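Local coordinates for protein butyrophilin subfamily 1 member A1 (Bos taurus, PDB 4HH8) that may act as a membrane receptor in milk-fat droplet secretion and probably inhibits the proliferation of activated T cells, here represented by its extracellular immunoglobulin-like part, at residues A[14-19]-A[117-122]; A[42-47]-A[110-115]; A[169-174]-A[190-195]. The protein carries 1 engineered substitution. All coordinates share one frame; numbering follows the deposited sequence.

Contact 1 of 3, residues A[14-19]-A[117-122]; sequences PFDVIG and NYEEAI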
ATOM      1  N   PRO A  14     -30.293  16.396  -3.790  1.00 47.73           N
ATOM      2  CA  PRO A  14     -31.045  15.798  -2.694  1.00 46.62           C
ATOM      3  C   PRO A  14     -30.368  14.550  -2.070  1.00 45.47           C
ATOM      4  O   PRO A  14     -31.031  13.718  -1.480  1.00 44.04           O
ATOM      5  CB  PRO A  14     -32.370  15.423  -3.373  1.00 47.77           C
ATOM      6  CG  PRO A  14     -32.000  15.170  -4.829  1.00 47.09           C
ATOM      7  CD  PRO A  14     -30.850  16.076  -5.123  1.00 47.70           C
ATOM      8  N   PHE A  15     -29.047  14.442  -2.196  1.00 45.07           N
ATOM      9  CA  PHE A  15     -28.293  13.332  -1.628  1.00 44.15           C
ATOM     10  C   PHE A  15     -26.847  13.734  -1.446  1.00 44.23           C
ATOM     11  O   PHE A  15     -26.361  14.650  -2.116  1.00 42.95           O
ATOM     12  CB  PHE A  15     -28.355  12.098  -2.547  1.00 44.41           C
ATOM     13  CG  PHE A  15     -27.799  12.323  -3.939  1.00 42.44           C
ATOM     14  CD1 PHE A  15     -26.427  12.306  -4.180  1.00 43.27           C
ATOM     15  CD2 PHE A  15     -28.653  12.513  -5.017  1.00 45.28           C
ATOM     16  CE1 PHE A  15     -25.913  12.491  -5.475  1.00 44.08           C
ATOM     17  CE2 PHE A  15     -28.150  12.690  -6.326  1.00 44.02           C
ATOM     18  CZ  PHE A  15     -26.783  12.680  -6.545  1.00 44.54           C
ATOM     19  N   ASP A  16     -26.159  13.035  -0.549  1.00 43.96           N
ATOM     20  CA  ASP A  16     -24.702  13.143  -0.488  1.00 45.10           C
ATOM     21  C   ASP A  16     -24.035  11.793  -0.728  1.00 43.56           C
ATOM     22  O   ASP A  16     -24.667  10.722  -0.691  1.00 43.54           O
ATOM     23  CB  ASP A  16     -24.207  13.777   0.836  1.00 45.92           C
ATOM     24  CG  ASP A  16     -24.699  15.220   1.019  1.00 51.51           C
ATOM     25  OD1 ASP A  16     -24.366  16.094   0.167  1.00 55.60           O
ATOM     26  OD2 ASP A  16     -25.436  15.476   2.015  1.00 55.37           O
ATOM     27  N   VAL A  17     -22.746  11.882  -0.994  1.00 42.68           N
ATOM     28  CA  VAL A  17     -21.899  10.739  -1.272  1.00 41.29           C
ATOM     29  C   VAL A  17     -20.833  10.764  -0.183  1.00 41.02           C
ATOM     30  O   VAL A  17     -20.132  11.744  -0.044  1.00 39.97           O
ATOM     31  CB  VAL A  17     -21.243  10.858  -2.660  1.00 40.46           C
ATOM     32  CG1 VAL A  17     -20.129   9.823  -2.808  1.00 40.63           C
ATOM     33  CG2 VAL A  17     -22.258  10.675  -3.728  1.00 37.25           C
ATOM     34  N   ILE A  18     -20.735   9.676   0.573  1.00 41.18           N
ATOM     35  CA  ILE A  18     -19.791   9.560   1.665  1.00 41.87           C
ATOM     36  C   ILE A  18     -18.684   8.563   1.346  1.00 41.90           C
ATOM     37  O   ILE A  18     -18.967   7.444   0.947  1.00 42.50           O
ATOM     38  CB  ILE A  18     -20.508   9.076   2.956  1.00 41.89           C
ATOM     39  CG1 ILE A  18     -21.833   9.807   3.152  1.00 44.00           C
ATOM     40  CG2 ILE A  18     -19.609   9.319   4.190  1.00 43.41           C
ATOM     41  CD1 ILE A  18     -22.644   9.290   4.335  1.00 50.10           C
ATOM     42  N   GLY A  19     -17.425   8.943   1.548  1.00 42.24           N
ATOM     43  CA  GLY A  19     -16.324   7.987   1.418  1.00 42.63           C
ATOM     44  C   GLY A  19     -16.016   7.304   2.747  1.00 43.19           C
ATOM     45  O   GLY A  19     -16.616   7.635   3.762  1.00 43.74           O
ATOM     46  N   ASN A 117     -28.319  16.213 -10.767  1.00 57.70           N
ATOM     47  CA  ASN A 117     -27.793  16.131  -9.407  1.00 57.03           C
ATOM     48  C   ASN A 117     -26.573  15.206  -9.344  1.00 56.71           C
ATOM     49  O   ASN A 117     -26.649  14.022  -9.685  1.00 56.27           O
ATOM     50  CB  ASN A 117     -28.863  15.612  -8.442  1.00 57.40           C
ATOM     51  CG  ASN A 117     -30.206  16.355  -8.560  1.00 57.77           C
ATOM     52  OD1 ASN A 117     -30.265  17.576  -8.528  1.00 57.17           O
ATOM     53  ND2 ASN A 117     -31.285  15.597  -8.650  1.00 58.05           N
ATOM     54  N   TYR A 118     -25.447  15.755  -8.913  1.00 56.26           N
ATOM     55  CA  TYR A 118     -24.255  14.954  -8.685  1.00 56.35           C
ATOM     56  C   TYR A 118     -23.625  15.305  -7.350  1.00 55.30           C
ATOM     57  O   TYR A 118     -23.801  16.417  -6.847  1.00 55.55           O
ATOM     58  CB  TYR A 118     -23.237  15.140  -9.810  1.00 56.95           C
ATOM     59  CG  TYR A 118     -22.881  16.591 -10.087  1.00 60.43           C
ATOM     60  CD1 TYR A 118     -21.731  17.174  -9.542  1.00 62.69           C
ATOM     61  CD2 TYR A 118     -23.701  17.383 -10.905  1.00 63.64           C
ATOM     62  CE1 TYR A 118     -21.406  18.528  -9.799  1.00 65.51           C
ATOM     63  CE2 TYR A 118     -23.396  18.726 -11.165  1.00 65.78           C
ATOM     64  CZ  TYR A 118     -22.252  19.294 -10.617  1.00 66.67           C
ATOM     65  OH  TYR A 118     -21.971  20.620 -10.902  1.00 68.40           O
ATOM     66  N   GLU A 119     -22.900  14.339  -6.787  1.00 53.53           N
ATOM     67  CA  GLU A 119     -22.083  14.546  -5.606  1.00 52.46           C
ATOM     68  C   GLU A 119     -20.900  13.577  -5.636  1.00 50.75           C
ATOM     69  O   GLU A 119     -20.910  12.597  -6.387  1.00 49.92           O
ATOM     70  CB  GLU A 119     -22.910  14.379  -4.326  1.00 53.10           C
ATOM     71  CG  GLU A 119     -22.135  14.666  -3.028  1.00 56.81           C
ATOM     72  CD  GLU A 119     -21.622  16.096  -2.930  1.00 59.44           C
ATOM     73  OE1 GLU A 119     -22.437  16.980  -2.585  1.00 60.14           O
ATOM     74  OE2 GLU A 119     -20.408  16.330  -3.190  1.00 59.90           O
ATOM     75  N   GLU A 120     -19.881  13.871  -4.835  1.00 48.48           N
ATOM     76  CA  GLU A 120     -18.675  13.049  -4.789  1.00 47.21           C
ATOM     77  C   GLU A 120     -17.946  13.008  -3.435  1.00 45.40           C
ATOM     78  O   GLU A 120     -18.171  13.835  -2.528  1.00 44.19           O
ATOM     79  CB  GLU A 120     -17.709  13.442  -5.905  1.00 47.23           C
ATOM     80  CG  GLU A 120     -17.163  14.834  -5.731  1.00 50.57           C
ATOM     81  CD  GLU A 120     -16.187  15.187  -6.809  1.00 52.87           C
ATOM     82  OE1 GLU A 120     -16.631  15.517  -7.928  1.00 54.74           O
ATOM     83  OE2 GLU A 120     -14.973  15.142  -6.532  1.00 55.75           O
ATOM     84  N   ALA A 121     -17.072  12.008  -3.313  1.00 43.64           N
ATOM     85  CA  ALA A 121     -16.293  11.803  -2.107  1.00 41.82           C
ATOM     86  C   ALA A 121     -14.949  11.266  -2.506  1.00 40.77           C
ATOM     87  O   ALA A 121     -14.682  11.083  -3.682  1.00 40.33           O
ATOM     88  CB  ALA A 121     -16.994  10.841  -1.172  1.00 41.83           C
ATOM     89  N   ILE A 122     -14.118  11.005  -1.509  1.00 40.38           N
ATOM     90  CA  ILE A 122     -12.724  10.662  -1.689  1.00 40.40           C
ATOM     91  C   ILE A 122     -12.514   9.320  -1.026  1.00 39.75           C
ATOM     92  O   ILE A 122     -13.026   9.099   0.061  1.00 40.08           O
ATOM     93  CB  ILE A 122     -11.824  11.747  -1.026  1.00 40.63           C
ATOM     94  CG1 ILE A 122     -11.873  13.030  -1.859  1.00 42.33           C
ATOM     95  CG2 ILE A 122     -10.364  11.288  -0.837  1.00 40.19           C
ATOM     96  CD1 ILE A 122     -11.300  14.261  -1.173  1.00 43.13           C
TER
HETATM   97  O   HOH W   1     -19.456  14.575  -0.244  1.00 34.91           O

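Contact 2 of 3, residues A[42-47]-A[110-115]; sequences VSAKGM and CFFRQD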
ATOM      1  N   VAL A  42     -30.613   5.658  -0.038  1.00 34.46           N
ATOM      2  CA  VAL A  42     -31.533   5.365  -1.132  1.00 34.32           C
ATOM      3  C   VAL A  42     -30.848   4.555  -2.241  1.00 34.00           C
ATOM      4  O   VAL A  42     -29.638   4.541  -2.324  1.00 34.12           O
ATOM      5  CB  VAL A  42     -32.188   6.676  -1.685  1.00 34.56           C
ATOM      6  CG1 VAL A  42     -33.153   7.252  -0.641  1.00 33.07           C
ATOM      7  CG2 VAL A  42     -31.134   7.728  -2.098  1.00 33.11           C
ATOM      8  N   SER A  43     -31.625   3.872  -3.076  1.00 34.05           N
ATOM      9  CA  SER A  43     -31.059   3.088  -4.179  1.00 33.50           C
ATOM     10  C   SER A  43     -30.162   3.893  -5.099  1.00 33.01           C
ATOM     11  O   SER A  43     -30.490   5.004  -5.467  1.00 32.92           O
ATOM     12  CB  SER A  43     -32.129   2.460  -5.049  1.00 33.50           C
ATOM     13  OG  SER A  43     -31.485   1.756  -6.111  1.00 35.27           O
ATOM     14  N   ALA A  44     -29.026   3.318  -5.456  1.00 32.16           N
ATOM     15  CA  ALA A  44     -28.148   3.920  -6.456  1.00 32.19           C
ATOM     16  C   ALA A  44     -28.280   3.234  -7.850  1.00 32.01           C
ATOM     17  O   ALA A  44     -27.561   3.627  -8.769  1.00 30.94           O
ATOM     18  CB  ALA A  44     -26.668   3.932  -5.972  1.00 29.89           C
ATOM     19  N   LYS A  45     -29.178   2.241  -7.986  1.00 32.64           N
ATOM     20  CA  LYS A  45     -29.381   1.504  -9.276  1.00 34.98           C
ATOM     21  C   LYS A  45     -29.714   2.445 -10.414  1.00 34.89           C
ATOM     22  O   LYS A  45     -30.650   3.222 -10.290  1.00 35.75           O
ATOM     23  CB  LYS A  45     -30.526   0.474  -9.189  1.00 35.42           C
ATOM     24  CG  LYS A  45     -30.208  -0.749  -8.337  1.00 40.44           C
ATOM     25  CD  LYS A  45     -31.230  -1.874  -8.543  1.00 46.78           C
ATOM     26  CE  LYS A  45     -31.315  -2.749  -7.299  1.00 47.48           C
ATOM     27  NZ  LYS A  45     -32.638  -3.448  -7.199  1.00 53.51           N
ATOM     28  N   GLY A  46     -28.955   2.398 -11.512  1.00 35.80           N
ATOM     29  CA  GLY A  46     -29.254   3.242 -12.693  1.00 35.42           C
ATOM     30  C   GLY A  46     -28.580   4.596 -12.721  1.00 36.10           C
ATOM     31  O   GLY A  46     -28.727   5.350 -13.684  1.00 36.03           O
HETATM   32  N   MSE A  47     -27.842   4.920 -11.662  1.00 36.13           N
HETATM   33  CA  MSE A  47     -27.138   6.188 -11.570  1.00 36.25           C
HETATM   34  C   MSE A  47     -25.837   6.097 -12.339  1.00 35.24           C
HETATM   35  O   MSE A  47     -25.346   5.018 -12.588  1.00 34.78           O
HETATM   36  CB  MSE A  47     -26.809   6.499 -10.109  1.00 37.01           C
HETATM   37  CG  MSE A  47     -27.994   6.963  -9.312  1.00 40.36           C
HETATM   38 SE   MSE A  47     -27.406   7.742  -7.614  1.00 42.47          SE
HETATM   39  CE  MSE A  47     -26.782   9.485  -8.138  1.00 41.65           C
ATOM     40  N   CYS A 110     -14.991   9.172  -5.922  1.00 38.82           N
ATOM     41  CA  CYS A 110     -16.209   8.468  -6.353  1.00 39.66           C
ATOM     42  C   CYS A 110     -17.322   9.452  -6.601  1.00 40.34           C
ATOM     43  O   CYS A 110     -17.733  10.179  -5.692  1.00 41.05           O
ATOM     44  CB  CYS A 110     -16.663   7.453  -5.323  1.00 39.41           C
ATOM     45  SG  CYS A 110     -16.922   8.187  -3.668  1.00 41.34           S
ATOM     46  N   PHE A 111     -17.838   9.423  -7.824  1.00 40.22           N
ATOM     47  CA  PHE A 111     -18.831  10.363  -8.291  1.00 40.11           C
ATOM     48  C   PHE A 111     -20.124   9.608  -8.637  1.00 39.35           C
ATOM     49  O   PHE A 111     -20.087   8.611  -9.359  1.00 38.80           O
ATOM     50  CB  PHE A 111     -18.225  11.043  -9.513  1.00 40.36           C
ATOM     51  CG  PHE A 111     -19.114  12.027 -10.196  1.00 42.31           C
ATOM     52  CD1 PHE A 111     -19.182  13.353  -9.752  1.00 45.03           C
ATOM     53  CD2 PHE A 111     -19.809  11.666 -11.347  1.00 43.25           C
ATOM     54  CE1 PHE A 111     -19.974  14.281 -10.418  1.00 45.85           C
ATOM     55  CE2 PHE A 111     -20.606  12.572 -12.021  1.00 44.11           C
ATOM     56  CZ  PHE A 111     -20.689  13.892 -11.561  1.00 46.07           C
ATOM     57  N   PHE A 112     -21.242  10.090  -8.093  1.00 39.15           N
ATOM     58  CA  PHE A 112     -22.588   9.552  -8.312  1.00 39.38           C
ATOM     59  C   PHE A 112     -23.405  10.639  -8.998  1.00 40.63           C
ATOM     60  O   PHE A 112     -23.470  11.737  -8.479  1.00 39.89           O
ATOM     61  CB  PHE A 112     -23.286   9.287  -6.986  1.00 38.44           C
ATOM     62  CG  PHE A 112     -22.811   8.081  -6.266  1.00 36.39           C
ATOM     63  CD1 PHE A 112     -23.680   7.035  -6.014  1.00 34.33           C
ATOM     64  CD2 PHE A 112     -21.514   7.995  -5.792  1.00 35.21           C
ATOM     65  CE1 PHE A 112     -23.248   5.910  -5.316  1.00 32.99           C
ATOM     66  CE2 PHE A 112     -21.072   6.868  -5.113  1.00 31.22           C
ATOM     67  CZ  PHE A 112     -21.925   5.836  -4.874  1.00 30.71           C
ATOM     68  N   ARG A 113     -24.048  10.331 -10.126  1.00 42.09           N
ATOM     69  CA  ARG A 113     -24.914  11.299 -10.805  1.00 44.34           C
ATOM     70  C   ARG A 113     -26.273  10.728 -11.201  1.00 45.37           C
ATOM     71  O   ARG A 113     -26.349   9.646 -11.785  1.00 45.04           O
ATOM     72  CB  ARG A 113     -24.249  11.895 -12.058  1.00 44.35           C
ATOM     73  CG  ARG A 113     -25.282  12.536 -13.058  1.00 47.54           C
ATOM     74  CD  ARG A 113     -24.661  13.092 -14.341  1.00 50.37           C
ATOM     75  NE  ARG A 113     -23.857  14.262 -14.019  1.00 55.70           N
ATOM     76  CZ  ARG A 113     -23.182  15.003 -14.897  1.00 59.39           C
ATOM     77  NH1 ARG A 113     -23.196  14.718 -16.211  1.00 60.35           N
ATOM     78  NH2 ARG A 113     -22.477  16.042 -14.456  1.00 59.77           N
ATOM     79  N   GLN A 114     -27.332  11.472 -10.882  1.00 47.36           N
ATOM     80  CA  GLN A 114     -28.662  11.237 -11.439  1.00 50.19           C
ATOM     81  C   GLN A 114     -29.153  12.529 -12.105  1.00 51.45           C
ATOM     82  O   GLN A 114     -29.375  13.540 -11.438  1.00 50.96           O
ATOM     83  CB  GLN A 114     -29.637  10.750 -10.371  1.00 50.25           C
ATOM     84  CG  GLN A 114     -30.760   9.876 -10.920  1.00 53.40           C
ATOM     85  CD  GLN A 114     -31.660   9.330  -9.807  1.00 58.58           C
ATOM     86  OE1 GLN A 114     -32.229  10.096  -9.004  1.00 60.93           O
ATOM     87  NE2 GLN A 114     -31.786   8.001  -9.744  1.00 59.08           N
ATOM     88  N   ASP A 115     -29.298  12.470 -13.432  1.00 53.81           N
ATOM     89  CA  ASP A 115     -29.535  13.638 -14.299  1.00 55.87           C
ATOM     90  C   ASP A 115     -28.648  14.843 -13.984  1.00 56.59           C
ATOM     91  O   ASP A 115     -27.462  14.861 -14.339  1.00 56.86           O
ATOM     92  CB  ASP A 115     -31.002  14.058 -14.292  1.00 56.30           C
ATOM     93  CG  ASP A 115     -31.929  12.931 -14.653  1.00 59.13           C
ATOM     94  OD1 ASP A 115     -31.703  12.252 -15.689  1.00 62.65           O
ATOM     95  OD2 ASP A 115     -32.910  12.736 -13.906  1.00 61.31           O
TER

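Contact 3 of 3, residues A[169-174]-A[190-195]; sequences EEFPSM and ASVIIR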
ATOM      1  N   GLU A 169      18.119  -2.838  23.285  1.00 52.39           N
ATOM      2  CA  GLU A 169      18.473  -1.445  23.034  1.00 51.01           C
ATOM      3  C   GLU A 169      18.620  -1.199  21.501  1.00 48.08           C
ATOM      4  O   GLU A 169      19.559  -1.695  20.870  1.00 46.73           O
ATOM      5  CB  GLU A 169      19.763  -1.038  23.793  1.00 51.99           C
ATOM      6  CG  GLU A 169      20.020  -1.753  25.155  1.00 56.92           C
ATOM      7  CD  GLU A 169      19.334  -1.098  26.386  1.00 62.68           C
ATOM      8  OE1 GLU A 169      19.515   0.134  26.616  1.00 64.69           O
ATOM      9  OE2 GLU A 169      18.635  -1.835  27.138  1.00 63.52           O
ATOM     10  N   GLU A 170      17.668  -0.466  20.918  1.00 45.24           N
ATOM     11  CA  GLU A 170      17.781  -0.015  19.524  1.00 42.43           C
ATOM     12  C   GLU A 170      18.962   0.948  19.286  1.00 39.54           C
ATOM     13  O   GLU A 170      19.305   1.757  20.141  1.00 39.04           O
ATOM     14  CB  GLU A 170      16.465   0.600  19.017  1.00 43.11           C
ATOM     15  CG  GLU A 170      16.595   1.223  17.583  1.00 47.03           C
ATOM     16  CD  GLU A 170      15.315   1.833  17.018  1.00 53.09           C
ATOM     17  OE1 GLU A 170      14.475   2.338  17.805  1.00 58.14           O
ATOM     18  OE2 GLU A 170      15.153   1.815  15.774  1.00 53.08           O
ATOM     19  N   PHE A 171      19.607   0.825  18.133  1.00 36.46           N
ATOM     20  CA  PHE A 171      20.581   1.799  17.711  1.00 33.59           C
ATOM     21  C   PHE A 171      20.424   2.011  16.206  1.00 32.97           C
ATOM     22  O   PHE A 171      19.850   1.155  15.529  1.00 33.71           O
ATOM     23  CB  PHE A 171      21.989   1.385  18.125  1.00 33.68           C
ATOM     24  CG  PHE A 171      22.425   0.070  17.581  1.00 32.32           C
ATOM     25  CD1 PHE A 171      23.131  -0.002  16.399  1.00 30.91           C
ATOM     26  CD2 PHE A 171      22.151  -1.090  18.260  1.00 32.02           C
ATOM     27  CE1 PHE A 171      23.542  -1.215  15.893  1.00 31.23           C
ATOM     28  CE2 PHE A 171      22.568  -2.303  17.778  1.00 33.83           C
ATOM     29  CZ  PHE A 171      23.279  -2.359  16.580  1.00 33.05           C
ATOM     30  N   PRO A 172      20.844   3.183  15.681  1.00 31.13           N
ATOM     31  CA  PRO A 172      20.561   3.483  14.281  1.00 29.88           C
ATOM     32  C   PRO A 172      21.512   2.815  13.278  1.00 28.56           C
ATOM     33  O   PRO A 172      22.550   2.314  13.689  1.00 28.36           O
ATOM     34  CB  PRO A 172      20.717   5.003  14.207  1.00 28.48           C
ATOM     35  CG  PRO A 172      21.547   5.342  15.341  1.00 30.87           C
ATOM     36  CD  PRO A 172      21.189   4.403  16.429  1.00 31.46           C
ATOM     37  N   SER A 173      21.162   2.823  11.984  1.00 26.51           N
ATOM     38  CA  SER A 173      22.131   2.460  10.933  1.00 26.67           C
ATOM     39  C   SER A 173      23.255   3.497  10.824  1.00 26.44           C
ATOM     40  O   SER A 173      23.134   4.627  11.280  1.00 25.37           O
ATOM     41  CB  SER A 173      21.440   2.319   9.561  1.00 26.04           C
ATOM     42  OG  SER A 173      20.268   1.505   9.658  1.00 26.60           O
HETATM   43  N   MSE A 174      24.349   3.101  10.190  1.00 27.76           N
HETATM   44  CA  MSE A 174      25.352   4.038   9.673  1.00 27.41           C
HETATM   45  C   MSE A 174      24.801   4.659   8.421  1.00 26.26           C
HETATM   46  O   MSE A 174      24.672   5.894   8.319  1.00 24.68           O
HETATM   47  CB  MSE A 174      26.636   3.306   9.335  1.00 28.45           C
HETATM   48  CG  MSE A 174      27.676   3.410  10.457  1.00 38.51           C
HETATM   49 SE   MSE A 174      28.400   5.251  10.633  1.00 46.07          SE
HETATM   50  CE  MSE A 174      29.819   5.001   9.258  1.00 49.28           C
ATOM     51  N   ALA A 190      21.005  -1.710   4.706  1.00 28.51           N
ATOM     52  CA  ALA A 190      21.464  -0.870   5.785  1.00 27.87           C
ATOM     53  C   ALA A 190      22.725  -1.426   6.410  1.00 28.44           C
ATOM     54  O   ALA A 190      22.836  -2.624   6.596  1.00 28.26           O
ATOM     55  CB  ALA A 190      20.380  -0.728   6.814  1.00 27.02           C
ATOM     56  N   SER A 191      23.635  -0.535   6.778  1.00 29.51           N
ATOM     57  CA  SER A 191      24.921  -0.901   7.341  1.00 31.51           C
ATOM     58  C   SER A 191      25.154  -0.277   8.666  1.00 31.95           C
ATOM     59  O   SER A 191      24.740   0.853   8.896  1.00 32.58           O
ATOM     60  CB  SER A 191      26.070  -0.475   6.447  1.00 30.60           C
ATOM     61  OG  SER A 191      26.181  -1.469   5.456  1.00 37.40           O
ATOM     62  N   VAL A 192      25.879  -0.998   9.509  1.00 32.44           N
ATOM     63  CA  VAL A 192      26.180  -0.537  10.827  1.00 34.49           C
ATOM     64  C   VAL A 192      27.628  -0.988  11.112  1.00 37.19           C
ATOM     65  O   VAL A 192      28.127  -1.962  10.515  1.00 38.04           O
ATOM     66  CB  VAL A 192      25.088  -1.096  11.761  1.00 33.82           C
ATOM     67  CG1 VAL A 192      25.397  -2.502  12.312  1.00 33.04           C
ATOM     68  CG2 VAL A 192      24.631  -0.130  12.738  1.00 34.14           C
ATOM     69  N   ILE A 193      28.331  -0.257  11.959  1.00 39.18           N
ATOM     70  CA  ILE A 193      29.649  -0.714  12.413  1.00 41.08           C
ATOM     71  C   ILE A 193      29.524  -1.074  13.899  1.00 42.79           C
ATOM     72  O   ILE A 193      29.128  -0.244  14.700  1.00 41.46           O
ATOM     73  CB  ILE A 193      30.739   0.332  12.125  1.00 40.75           C
ATOM     74  CG1 ILE A 193      30.864   0.528  10.600  1.00 40.24           C
ATOM     75  CG2 ILE A 193      32.066  -0.121  12.710  1.00 41.09           C
ATOM     76  CD1 ILE A 193      31.791   1.637  10.178  1.00 42.96           C
ATOM     77  N   ILE A 194      29.789  -2.335  14.242  1.00 46.11           N
ATOM     78  CA  ILE A 194      29.768  -2.782  15.640  1.00 49.61           C
ATOM     79  C   ILE A 194      31.092  -2.443  16.322  1.00 52.88           C
ATOM     80  O   ILE A 194      32.143  -2.936  15.900  1.00 53.04           O
ATOM     81  CB  ILE A 194      29.503  -4.306  15.757  1.00 49.49           C
ATOM     82  CG1 ILE A 194      28.228  -4.706  15.011  1.00 48.04           C
ATOM     83  CG2 ILE A 194      29.464  -4.740  17.229  1.00 48.85           C
ATOM     84  CD1 ILE A 194      26.948  -3.981  15.446  1.00 45.86           C
ATOM     85  N   ARG A 195      31.049  -1.568  17.335  1.00 57.03           N
ATOM     86  CA  ARG A 195      32.252  -1.254  18.147  1.00 61.28           C
ATOM     87  C   ARG A 195      32.065  -1.751  19.579  1.00 63.59           C
ATOM     88  O   ARG A 195      31.500  -1.050  20.421  1.00 64.64           O
ATOM     89  CB  ARG A 195      32.584   0.248  18.144  1.00 61.28           C
ATOM     90  CG  ARG A 195      33.004   0.814  16.786  1.00 62.68           C
ATOM     91  CD  ARG A 195      32.790   2.325  16.765  1.00 63.34           C
ATOM     92  NE  ARG A 195      32.766   2.917  15.421  1.00 63.32           N
ATOM     93  CZ  ARG A 195      31.652   3.155  14.733  1.00 61.23           C
ATOM     94  NH1 ARG A 195      30.470   2.811  15.240  1.00 60.49           N
ATOM     95  NH2 ARG A 195      31.719   3.723  13.542  1.00 57.94           N
TER

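Contact 1 of 3, residues A[14-19]-A[117-122]
The ring of Phe15, just ahead of strand 16-18, turns its outer atoms to the backbone of Asn117 and the stem of Glu119. Phe15 CZ lies 3.4 Å from Asn117 O, which meets the ring at its edge, near its plane, and Phe15 CE2 is 3.7 Å from Asn117 CB. The Asn117 amide is almost perpendicular to the ring, with planes 83° apart, and rests its CG against Pro14 CD at 3.5 Å. Glu119 runs past Phe15 in the opposite direction, its CB 3.7 Å from Phe15 CE1. With a side chain as short as alanine's in place of Phe15, Asn117 CB and Glu119 CB are likely to lose their packing partner and the Glu119 stem its support. Anti to the backbone N (chi1 -176°), Glu119 CG is set beside Val17 N, and the bend at chi2 then turns Glu119 OE2 back to accept the N-H of Glu120 at 3.0 Å in a nearly straight bond (170°). Glu119 OE1 is left 3.5 Å from Asp16 OD1, a pair of like charges that may weaken the join near the surface. Deeper in, Val17 sets CG2 against Glu119 and CG1 3.7 Å from Ala121 CB, and also packs on Cys110, Phe112 and Leu38. The backbones run nearly parallel without bonding directly; a water donates to both Val17 O and Glu120 O. Strand 16-18 pairs instead with strand 32-39, while strand 117-128 pairs with 106-114. This is strand A of one sheet facing strand G of the other along the edge of a V-type immunoglobulin sandwich.

Contact 2 of 3, residues A[42-47]-A[110-115]
Selenomethionine Met47 reaches from the loop between strands 32-39 and 48-52 to the backbone of Phe112, Arg113 and Gln114, and touches something at each step. Met47 CB sits 3.6 Å from Arg113 O. Met47 CG comes next, near that same carbonyl oxygen and 4.0 Å from Gln114 NE2, where the extended Gln114 side chain crosses it at about a right angle. Met47 SE then meets the rim of Phe112: it is 4.1 Å from CD1 and lies essentially in the ring plane, 89° off the normal, so this is a Met-aromatic contact made at the edge and not over a face. A bend at the last torsion (chi3 78°) turns the Met47 methyl CE in against the strand backbone, 3.3 Å from Arg113 C, with Phe112 CB 3.7 Å and Gln114 CB 3.8 Å from it. The methyl is thus pressed on the peptide joining Arg113 to Gln114. In immunoglobulin terms this is the BC loop packing on the end of strand F of the V-type domain, the strand whose Cys110 forms the intersheet disulfide with Cys36. Phe15 and Leu38 also touch Met47, which is buried here. Ala44 adds a second contact to the ring edge, its CB 4.0 Å from Phe112 CE1. Both residues are positioned by a type II beta turn from Ala44 to Met47, closed by the bond from Met47 N to Ala44 O at 3.2 Å, with Gly46 supplying the positive phi that such a turn calls for. Just ahead of it Ser43 OG accepts the N-H of Lys45, an ST turn.

Contact 3 of 3, residues A[169-174]-A[190-195]
The chain from Phe171 to Met174 passes across strand 190-194 at 111°, and where the two meet Met174 N donates its N-H to Ser191 O at 2.6 Å, a short bond that lies in the carbonyl plane but is bent at the hydrogen (145°). Ser175, the next residue along, also bonds to Ser191 through the backbone, so the bond at Met174 comes just where the chain joins the sheet. On one side of the crossing Phe171 points inward. Its CG is held between backbone N and carbonyl carbon (chi1 59°), a rotation that turns the ring toward strand 190-194: Phe171 CE1 comes edge-on to Val192 CG2 at 3.5 Å, the methyl lying in the ring plane, and Phe171 CZ approaches Ile194 CD1 at 4.2 Å. The same methyl, Val192 CG2, also touches Pro172 O at 3.3 Å. Phe171 meets the Trp163 ring as well. Ser173 sets OG 3.6 Å from Ala190 CB, but its polar partners are Glu176 and Trp163, to both of which it is hydrogen-bonded. On the outer side Met174, a selenomethionine, packs CB on Ser191 O at 3.1 Å, then bends twice so that CE reaches Ile193 CD1 at 4.0 Å, an exposed apolar touch. The segment leaves short strand 170-171 in one sheet and enters strand 175-180, neighbour of strand 186-194, in the other. This is the C'-to-D connection between the two sheets of an immunoglobulin sandwich, packing against strand E on its way, here in what is probably the membrane-proximal of the two Ig-like domains.

Contacts 1 and 2 belong to the V-type domain and hold adjacent strands of one sheet: strands 106-114 and 117-128 pair side by side, with Ala121 O probably bonded to Cys110 N and Glu119 O to Phe112 N. Their centres are about 9 Å apart. Contact 1 is a surface join along an edge, mixing apolar packing with like charges and a bridging water, whereas contact 2 is buried and almost wholly apolar. Contact 3 lies in the other domain, its centre about 51 and 56 Å from those of contacts 1 and 2, and is partly buried. There a direct backbone hydrogen bond links the two segments.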